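Local coordinates for protein toxin RelG (Mycobacterium tuberculosis, PDB 3G5O) that acts as the RNase toxin of a type II toxin-antitoxin pair, cleaving RNA preferentially at the 3'-end of purine ribonucleotides, and is neutralised by its cognate antitoxin, at residues L38-E43 against G73-L78; G47-E52 against L77-D82; G57-R62 against G66-R71. All coordinates share one frame; numbering follows the deposited sequence. Where two conformers were deposited one is given.

Contact 1: L38-E43 against G73-L78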
loop_
_atom_site.group_PDB
_atom_site.type_symbol
_atom_site.label_atom_id
_atom_site.label_comp_id
_atom_site.label_asym_id
_atom_site.label_seq_id
_atom_site.Cartn_x
_atom_site.Cartn_y
_atom_site.Cartn_z
ATOM N N LEU C 38 -9.611 -25.724 0.069
ATOM C CA LEU C 38 -8.930 -26.033 -1.157
ATOM C C LEU C 38 -9.984 -26.282 -2.264
ATOM O O LEU C 38 -9.911 -25.665 -3.339
ATOM C CB LEU C 38 -7.998 -27.216 -0.956
ATOM C CG LEU C 38 -6.894 -27.367 -1.995
ATOM C CD1 LEU C 38 -5.831 -28.437 -1.547
ATOM C CD2 LEU C 38 -7.463 -27.667 -3.386
ATOM N N ALA C 39 -11.007 -27.079 -1.950
ATOM C CA ALA C 39 -12.099 -27.369 -2.903
ATOM C C ALA C 39 -12.926 -26.102 -3.233
ATOM O O ALA C 39 -13.296 -25.898 -4.395
ATOM C CB ALA C 39 -12.996 -28.500 -2.385
ATOM N N ALA C 40 -13.164 -25.242 -2.241
ATOM C CA ALA C 40 -13.904 -23.990 -2.498
ATOM C C ALA C 40 -13.120 -23.052 -3.454
ATOM O O ALA C 40 -13.701 -22.424 -4.349
ATOM C CB ALA C 40 -14.264 -23.260 -1.204
ATOM N N VAL C 41 -11.824 -22.916 -3.195
ATOM C CA VAL C 41 -10.958 -22.121 -4.060
ATOM C C VAL C 41 -10.987 -22.633 -5.498
ATOM O O VAL C 41 -11.091 -21.846 -6.432
ATOM C CB VAL C 41 -9.496 -22.068 -3.552
ATOM C CG1 VAL C 41 -8.573 -21.430 -4.619
ATOM C CG2 VAL C 41 -9.431 -21.253 -2.264
ATOM N N VAL C 42 -10.804 -23.941 -5.673
ATOM C CA VAL C 42 -10.864 -24.551 -7.006
ATOM C C VAL C 42 -12.195 -24.297 -7.724
ATOM O O VAL C 42 -12.220 -23.976 -8.937
ATOM C CB VAL C 42 -10.517 -26.080 -6.953
ATOM C CG1 VAL C 42 -10.935 -26.843 -8.275
ATOM C CG2 VAL C 42 -9.084 -26.267 -6.603
ATOM N N GLU C 43 -13.302 -24.428 -7.006
ATOM C CA GLU C 43 -14.612 -24.210 -7.627
ATOM C C GLU C 43 -14.841 -22.733 -7.920
ATOM O O GLU C 43 -15.478 -22.374 -8.924
ATOM C CB GLU C 43 -15.752 -24.779 -6.771
ATOM C CG GLU C 43 -15.681 -26.317 -6.642
ATOM C CD GLU C 43 -16.083 -27.053 -7.943
ATOM O OE1 GLU C 43 -16.636 -26.396 -8.857
ATOM O OE2 GLU C 43 -15.877 -28.293 -8.037
ATOM N N GLY C 73 -15.133 -14.756 1.374
ATOM C CA GLY C 73 -14.966 -15.055 2.789
ATOM C C GLY C 73 -13.539 -14.765 3.223
ATOM O O GLY C 73 -13.082 -13.605 3.163
ATOM N N THR C 74 -12.825 -15.789 3.671
ATOM C CA THR C 74 -11.515 -15.568 4.256
ATOM C C THR C 74 -10.384 -15.894 3.293
ATOM O O THR C 74 -9.214 -15.775 3.667
ATOM C CB THR C 74 -11.327 -16.406 5.528
ATOM O OG1 THR C 74 -11.738 -17.744 5.241
ATOM C CG2 THR C 74 -12.233 -15.810 6.676
ATOM N N TYR C 75 -10.711 -16.321 2.073
ATOM C CA TYR C 75 -9.634 -16.498 1.076
ATOM C C TYR C 75 -9.591 -15.441 -0.029
ATOM O O TYR C 75 -10.634 -14.813 -0.396
ATOM C CB TYR C 75 -9.562 -17.923 0.504
ATOM C CG TYR C 75 -10.750 -18.326 -0.336
ATOM C CD1 TYR C 75 -10.835 -17.919 -1.664
ATOM C CD2 TYR C 75 -11.798 -19.076 0.204
ATOM C CE1 TYR C 75 -11.905 -18.284 -2.444
ATOM C CE2 TYR C 75 -12.923 -19.456 -0.601
ATOM C CZ TYR C 75 -12.927 -19.050 -1.932
ATOM O OH TYR C 75 -13.990 -19.318 -2.778
ATOM N N ARG C 76 -8.376 -15.251 -0.551
ATOM C CA ARG C 76 -8.135 -14.362 -1.671
ATOM C C ARG C 76 -7.278 -14.985 -2.746
ATOM O O ARG C 76 -6.348 -15.749 -2.465
ATOM C CB ARG C 76 -7.480 -13.057 -1.212
ATOM C CG ARG C 76 -8.409 -12.140 -0.401
ATOM C CD ARG C 76 -7.532 -11.039 0.234
ATOM N NE ARG C 76 -8.305 -9.894 0.703
ATOM C CZ ARG C 76 -8.840 -9.781 1.924
ATOM N NH1 ARG C 76 -8.692 -10.759 2.818
ATOM N NH2 ARG C 76 -9.512 -8.669 2.255
ATOM N N LEU C 77 -7.581 -14.644 -3.988
ATOM C CA LEU C 77 -6.729 -15.040 -5.097
ATOM C C LEU C 77 -6.157 -13.778 -5.674
ATOM O O LEU C 77 -6.886 -12.781 -5.820
ATOM C CB LEU C 77 -7.562 -15.724 -6.183
ATOM C CG LEU C 77 -7.879 -17.189 -5.900
ATOM C CD1 LEU C 77 -8.894 -17.248 -4.747
ATOM C CD2 LEU C 77 -8.494 -17.891 -7.087
ATOM N N LEU C 78 -4.882 -13.843 -6.022
ATOM C CA LEU C 78 -4.179 -12.770 -6.733
ATOM C C LEU C 78 -3.968 -13.234 -8.174
ATOM O O LEU C 78 -3.429 -14.316 -8.412
ATOM C CB LEU C 78 -2.812 -12.510 -6.092
ATOM C CG LEU C 78 -1.927 -11.393 -6.689
ATOM C CD1 LEU C 78 -2.580 -10.053 -6.368
ATOM C CD2 LEU C 78 -0.488 -11.458 -6.107
#
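The carbonyl oxygen Ala40 O and the phenol oxygen Tyr75 OH come to 3.5 Å, the nearest polar approach between helix segment 38-43 and segment 73-78. Most of the contact is apolar. Val41 sets CG2 over one face of the Tyr75 ring, 3.7 Å from the ring centroid and 13° off the normal, so the methyl sits over the middle of the ring in a CH-pi contact. The tyrosine makes this possible by tucking CG between its own backbone N and carbonyl carbon (chi1 67°), which points the ring at the helix, where Val41 can cover it. Ala40 CB adds a looser contact, 4.1 Å from Tyr75 CE2. The other methyl of Val41, CG1, passes alongside Leu77 and lies 4.2 Å from Leu77 CD1; one valine thus bridges two residues whose side chains leave the same side of the strand. The short axes of helix 38-43 and strand 75-78 cross at -44°, 10.1 Å apart. Around this point Phe44 of the same helix touches both Tyr75 and Leu77, and Val41 also reaches Val93 on the adjoining strand 87-95, while the antitoxin chain packs on Leu38 and Val42 of the helix.

Contact 2: G47-E52 against L77-D82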
loop_
_atom_site.group_PDB
_atom_site.type_symbol
_atom_site.label_atom_id
_atom_site.label_comp_id
_atom_site.label_asym_id
_atom_site.label_seq_id
_atom_site.Cartn_x
_atom_site.Cartn_y
_atom_site.Cartn_z
ATOM N N GLY C 47 -15.112 -21.377 -11.788
ATOM C CA GLY C 47 -16.524 -21.021 -11.912
ATOM C C GLY C 47 -16.684 -19.516 -11.985
ATOM O O GLY C 47 -16.454 -18.930 -13.037
ATOM N N ASP C 48 -17.061 -18.883 -10.873
ATOM C CA ASP C 48 -17.242 -17.437 -10.836
ATOM C C ASP C 48 -16.071 -16.607 -11.354
ATOM O O ASP C 48 -16.301 -15.594 -12.009
ATOM C CB ASP C 48 -17.668 -16.939 -9.442
ATOM C CG ASP C 48 -19.077 -17.414 -9.057
ATOM O OD1 ASP C 48 -19.798 -17.976 -9.936
ATOM O OD2 ASP C 48 -19.458 -17.252 -7.875
ATOM N N LEU C 49 -14.835 -16.982 -11.018
ATOM C CA LEU C 49 -13.690 -16.186 -11.469
ATOM C C LEU C 49 -13.484 -16.259 -12.987
ATOM O O LEU C 49 -13.195 -15.229 -13.666
ATOM C CB LEU C 49 -12.410 -16.586 -10.740
ATOM C CG LEU C 49 -11.148 -15.960 -11.291
ATOM C CD1 LEU C 49 -11.099 -14.458 -10.971
ATOM C CD2 LEU C 49 -9.916 -16.706 -10.755
ATOM N N SER C 50 -13.608 -17.474 -13.500
ATOM C CA SER C 50 -13.614 -17.725 -14.936
ATOM C C SER C 50 -14.675 -16.908 -15.672
ATOM O O SER C 50 -14.382 -16.294 -16.704
ATOM C CB SER C 50 -13.900 -19.203 -15.178
ATOM O OG SER C 50 -13.936 -19.431 -16.551
ATOM N N ARG C 51 -15.898 -16.922 -15.158
ATOM C CA ARG C 51 -17.012 -16.200 -15.808
ATOM C C ARG C 51 -16.915 -14.706 -15.730
ATOM O O ARG C 51 -17.299 -14.019 -16.689
ATOM C CB ARG C 51 -18.396 -16.635 -15.272
ATOM C CG ARG C 51 -18.804 -18.043 -15.716
ATOM C CD ARG C 51 -20.168 -18.462 -15.149
ATOM N NE ARG C 51 -20.137 -18.762 -13.708
ATOM C CZ ARG C 51 -19.900 -19.960 -13.160
ATOM N NH1 ARG C 51 -19.644 -21.029 -13.904
ATOM N NH2 ARG C 51 -19.916 -20.095 -11.845
ATOM N N GLU C 52 -16.442 -14.159 -14.606
ATOM C CA GLU C 52 -16.423 -12.698 -14.476
ATOM C C GLU C 52 -15.172 -12.197 -13.767
ATOM O O GLU C 52 -15.263 -11.662 -12.655
ATOM C CB GLU C 52 -17.708 -12.181 -13.790
ATOM C CG GLU C 52 -19.031 -12.469 -14.589
ATOM C CD GLU C 52 -19.222 -11.594 -15.894
ATOM O OE1 GLU C 52 -18.234 -11.188 -16.587
ATOM O OE2 GLU C 52 -20.401 -11.322 -16.236
ATOM N N LEU C 77 -7.581 -14.644 -3.988
ATOM C CA LEU C 77 -6.729 -15.040 -5.097
ATOM C C LEU C 77 -6.157 -13.778 -5.674
ATOM O O LEU C 77 -6.886 -12.781 -5.820
ATOM C CB LEU C 77 -7.562 -15.724 -6.183
ATOM C CG LEU C 77 -7.879 -17.189 -5.900
ATOM C CD1 LEU C 77 -8.894 -17.248 -4.747
ATOM C CD2 LEU C 77 -8.494 -17.891 -7.087
ATOM N N LEU C 78 -4.882 -13.843 -6.022
ATOM C CA LEU C 78 -4.179 -12.770 -6.733
ATOM C C LEU C 78 -3.968 -13.234 -8.174
ATOM O O LEU C 78 -3.429 -14.316 -8.412
ATOM C CB LEU C 78 -2.812 -12.510 -6.092
ATOM C CG LEU C 78 -1.927 -11.393 -6.689
ATOM C CD1 LEU C 78 -2.580 -10.053 -6.368
ATOM C CD2 LEU C 78 -0.488 -11.458 -6.107
ATOM N N TYR C 79 -4.342 -12.424 -9.155
ATOM C CA TYR C 79 -4.334 -12.941 -10.537
ATOM C C TYR C 79 -4.073 -11.893 -11.592
ATOM O O TYR C 79 -4.107 -10.716 -11.270
ATOM C CB TYR C 79 -5.626 -13.694 -10.871
ATOM C CG TYR C 79 -6.888 -12.920 -10.677
ATOM C CD1 TYR C 79 -7.544 -12.357 -11.770
ATOM C CD2 TYR C 79 -7.454 -12.757 -9.400
ATOM C CE1 TYR C 79 -8.751 -11.644 -11.613
ATOM C CE2 TYR C 79 -8.647 -12.042 -9.225
ATOM C CZ TYR C 79 -9.298 -11.500 -10.343
ATOM O OH TYR C 79 -10.486 -10.799 -10.183
ATOM N N ARG C 80 -3.772 -12.340 -12.819
ATOM C CA ARG C 80 -3.641 -11.451 -13.954
ATOM C C ARG C 80 -4.700 -11.849 -14.973
ATOM O O ARG C 80 -5.123 -13.014 -15.015
ATOM C CB ARG C 80 -2.251 -11.600 -14.588
ATOM C CG ARG C 80 -1.102 -11.079 -13.670
ATOM C CD ARG C 80 0.203 -10.960 -14.474
ATOM N NE ARG C 80 1.382 -10.567 -13.692
ATOM C CZ ARG C 80 1.675 -9.321 -13.356
ATOM N NH1 ARG C 80 0.864 -8.328 -13.718
ATOM N NH2 ARG C 80 2.788 -9.066 -12.680
ATOM N N ILE C 81 -5.101 -10.868 -15.789
ATOM C CA ILE C 81 -6.069 -11.058 -16.881
ATOM C C ILE C 81 -5.346 -10.832 -18.202
ATOM O O ILE C 81 -4.676 -9.798 -18.387
ATOM C CB ILE C 81 -7.228 -10.039 -16.834
ATOM C CG1 ILE C 81 -7.853 -9.983 -15.453
ATOM C CG2 ILE C 81 -8.325 -10.408 -17.841
ATOM C CD1 ILE C 81 -8.095 -11.311 -14.934
ATOM N N ASP C 82 -5.476 -11.779 -19.106
ATOM C CA ASP C 82 -4.934 -11.642 -20.445
ATOM C C ASP C 82 -6.130 -11.661 -21.425
ATOM O O ASP C 82 -6.607 -12.727 -21.827
ATOM C CB ASP C 82 -3.940 -12.783 -20.685
ATOM C CG ASP C 82 -3.362 -12.782 -22.121
ATOM O OD1 ASP C 82 -3.767 -11.926 -22.960
ATOM O OD2 ASP C 82 -2.517 -13.666 -22.401
#
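Leu49 is the one helix side chain that reaches the strand here, and it does so with its two methyls. From CB, which leaves the helix toward strand 77-82, the chain runs to CG anti to the backbone N (chi1 171°), and there it forks. CD1 goes over one face of the Tyr79 ring, 3.8 Å from the centroid and 21° off the normal. It is displaced toward the hydroxyl end of the ring, and its shortest distance is 3.5 Å to Tyr79 CZ. CD2 takes the other direction and meets Leu77 at CD2, 4.1 Å away. Leucine and tyrosine side chains run past each other in opposite directions, so the branched end of one lies against the far half of the other. This is helix-on-sheet packing of the RelE/ParE toxin fold: the last turn of helix 35-51 packs on the sheet through Leu49, which also touches Ile90 on strand 87-95. Tyr79 OH is hydrogen-bonded to Pro53 O, just beyond the helix end, which ties down the tip of the ring. On the helix, Arg51 NH2 forms a salt bridge with Asp48 OD1 at 2.9 Å, meeting the oxygen on its anti side, 28° out of the carboxylate plane; the other carboxylate oxygen, Asp48 OD2, pairs with Arg72.

Contact 3: G57-R62 against G66-R71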
loop_
_atom_site.group_PDB
_atom_site.type_symbol
_atom_site.label_atom_id
_atom_site.label_comp_id
_atom_site.label_asym_id
_atom_site.label_seq_id
_atom_site.Cartn_x
_atom_site.Cartn_y
_atom_site.Cartn_z
ATOM N N GLY C 57 -13.219 -9.287 -8.651
ATOM C CA GLY C 57 -12.034 -8.791 -7.980
ATOM C C GLY C 57 -11.868 -7.304 -8.177
ATOM O O GLY C 57 -12.699 -6.687 -8.851
ATOM N N LYS C 58 -10.797 -6.754 -7.591
ATOM C CA LYS C 58 -10.411 -5.336 -7.695
ATOM C C LYS C 58 -8.989 -5.236 -8.251
ATOM O O LYS C 58 -8.141 -6.067 -7.910
ATOM C CB LYS C 58 -10.399 -4.671 -6.305
ATOM C CG LYS C 58 -11.795 -4.516 -5.660
ATOM C CD LYS C 58 -12.600 -3.345 -6.266
ATOM C CE LYS C 58 -13.984 -3.250 -5.657
ATOM N NZ LYS C 58 -14.909 -4.301 -6.221
ATOM N N PRO C 59 -8.727 -4.234 -9.111
ATOM C CA PRO C 59 -7.340 -4.048 -9.575
ATOM C C PRO C 59 -6.490 -3.501 -8.421
ATOM O O PRO C 59 -6.968 -2.682 -7.647
ATOM C CB PRO C 59 -7.469 -2.998 -10.717
ATOM C CG PRO C 59 -8.767 -2.186 -10.329
ATOM C CD PRO C 59 -9.680 -3.224 -9.659
ATOM N N LEU C 60 -5.248 -3.939 -8.307
ATOM C CA LEU C 60 -4.392 -3.471 -7.250
ATOM C C LEU C 60 -3.567 -2.251 -7.738
ATOM O O LEU C 60 -3.522 -1.936 -8.957
ATOM C CB LEU C 60 -3.464 -4.609 -6.753
ATOM C CG LEU C 60 -4.148 -5.855 -6.167
ATOM C CD1 LEU C 60 -3.117 -6.787 -5.503
ATOM C CD2 LEU C 60 -5.191 -5.396 -5.130
ATOM N N ARG C 61 -2.906 -1.581 -6.806
ATOM C CA ARG C 61 -2.338 -0.287 -7.161
ATOM C C ARG C 61 -0.855 -0.255 -6.936
ATOM O O ARG C 61 -0.308 -1.187 -6.318
ATOM C CB ARG C 61 -3.007 0.814 -6.345
ATOM C CG ARG C 61 -4.486 0.958 -6.638
ATOM C CD ARG C 61 -4.747 1.168 -8.156
ATOM N NE ARG C 61 -6.153 1.441 -8.456
ATOM C CZ ARG C 61 -6.751 1.079 -9.586
ATOM N NH1 ARG C 61 -6.071 0.434 -10.533
ATOM N NH2 ARG C 61 -8.030 1.386 -9.785
ATOM N N ARG C 62 -0.217 0.828 -7.420
ATOM C CA ARG C 62 1.188 1.122 -7.136
ATOM C C ARG C 62 2.070 -0.036 -7.612
ATOM O O ARG C 62 1.955 -0.452 -8.744
ATOM C CB ARG C 62 1.438 1.416 -5.629
ATOM C CG ARG C 62 0.333 2.210 -4.872
ATOM C CD ARG C 62 0.173 3.647 -5.367
ATOM N NE ARG C 62 -0.867 4.411 -4.640
ATOM C CZ ARG C 62 -2.024 4.854 -5.155
ATOM N NH1 ARG C 62 -2.355 4.603 -6.420
ATOM N NH2 ARG C 62 -2.855 5.556 -4.391
ATOM N N GLY C 66 -1.396 -3.945 -12.245
ATOM C CA GLY C 66 -1.375 -5.041 -13.231
ATOM C C GLY C 66 -1.950 -6.367 -12.692
ATOM O O GLY C 66 -2.202 -7.296 -13.475
ATOM N N THR C 67 -2.168 -6.446 -11.370
ATOM C CA THR C 67 -2.697 -7.651 -10.726
ATOM C C THR C 67 -4.069 -7.322 -10.164
ATOM O O THR C 67 -4.448 -6.135 -10.053
ATOM C CB THR C 67 -1.756 -8.217 -9.597
ATOM O OG1 THR C 67 -1.641 -7.282 -8.526
ATOM C CG2 THR C 67 -0.333 -8.580 -10.130
ATOM N N PHE C 68 -4.841 -8.363 -9.866
ATOM C CA PHE C 68 -6.180 -8.212 -9.303
ATOM C C PHE C 68 -6.281 -9.114 -8.090
ATOM O O PHE C 68 -5.611 -10.165 -8.038
ATOM C CB PHE C 68 -7.248 -8.659 -10.315
ATOM C CG PHE C 68 -7.327 -7.774 -11.522
ATOM C CD1 PHE C 68 -8.320 -6.793 -11.619
ATOM C CD2 PHE C 68 -6.405 -7.915 -12.566
ATOM C CE1 PHE C 68 -8.379 -5.945 -12.753
ATOM C CE2 PHE C 68 -6.459 -7.062 -13.689
ATOM C CZ PHE C 68 -7.436 -6.093 -13.778
ATOM N N SER C 69 -7.154 -8.740 -7.159
ATOM C CA SER C 69 -7.403 -9.545 -5.978
ATOM C C SER C 69 -8.893 -9.851 -5.887
ATOM O O SER C 69 -9.720 -8.931 -5.903
ATOM C CB SER C 69 -6.974 -8.760 -4.744
ATOM O OG SER C 69 -7.186 -9.545 -3.574
ATOM N N ALA C 70 -9.252 -11.125 -5.773
ATOM C CA ALA C 70 -10.657 -11.453 -5.555
ATOM C C ALA C 70 -10.774 -12.136 -4.189
ATOM O O ALA C 70 -10.000 -13.035 -3.886
ATOM C CB ALA C 70 -11.180 -12.390 -6.668
ATOM N N ARG C 71 -11.743 -11.726 -3.390
ATOM C CA ARG C 71 -11.952 -12.294 -2.057
ATOM C C ARG C 71 -13.297 -12.991 -2.023
ATOM O O ARG C 71 -14.306 -12.410 -2.516
ATOM C CB ARG C 71 -11.935 -11.176 -0.986
ATOM C CG ARG C 71 -12.160 -11.687 0.436
ATOM C CD ARG C 71 -12.164 -10.542 1.494
ATOM N NE ARG C 71 -13.399 -9.775 1.404
ATOM C CZ ARG C 71 -14.579 -10.164 1.912
ATOM N NH1 ARG C 71 -14.692 -11.311 2.593
ATOM N NH2 ARG C 71 -15.657 -9.382 1.755
HETATM O O HOH W 1 -3.970 -3.605 -11.294
#
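Leu60 holds CG anti to its carbonyl carbon (chi1 -61°), and Thr67 puts OG1 between its backbone N and carbonyl carbon (chi1 64°); together these turns bring Leu60 CD1 to 3.4 Å from Thr67 OG1. The hydroxyl itself is hydrogen-bonded to Leu64 O in the connecting loop. The other leucine methyl, CD2, rests 3.8 Å from Ser69 CB. Beneath these side chains the backbones pair as the two arms of a beta hairpin, strands 57-59 and 68-72, the former being an edge strand of the chain's sheet. Lys58 and Ser69 form the antiparallel hydrogen-bonded pair. Ser69 N reaches Lys58 O at 2.9 Å in the carbonyl plane, and Lys58 N returns a bond of 3.0 Å to Ser69 O, tilted out of the Ser69 carbonyl plane. Further along, Leu60 N donates to Thr67 O at 2.9 Å, nearly straight at 169°. The same oxygen also accepts from a water, which donates to Leu60 O as well and accepts from Gly66 N at 2.8 Å, so it links the arms where they diverge. On the side of the sheet away from Ser69, Pro59 CB packs 3.7 Å from Phe68 CE1. Ser69 OG is hydrogen-bonded to Glu57 and Trp61 of the antitoxin chain; Ser54 of that chain is hydrogen-bonded to Pro59 O, and its Glu51 forms a salt bridge with Arg61.

Overall arrangement
Contacts 1 and 2 lie along the same pair of elements, helix 35-51 and strand 75-82, with centres about 11 Å apart and Leu77 common to both. Contact 3 stands off at the far edge of the sheet, its centre about 15 Å from that of contact 1 and about 11 Å from that of contact 2. In sequence its hairpin falls between the helix and the strand that contacts 1 and 2 join. Strand 68-72 neighbours strand 75-82, and Leu77 O and Ala70 N, like Tyr79 N and Phe68 O, probably pair by hydrogen bonds. The helix thus covers one face of a continuous sheet, while the hairpin adds an edge strand to it, and the antitoxin meets both helix and hairpin.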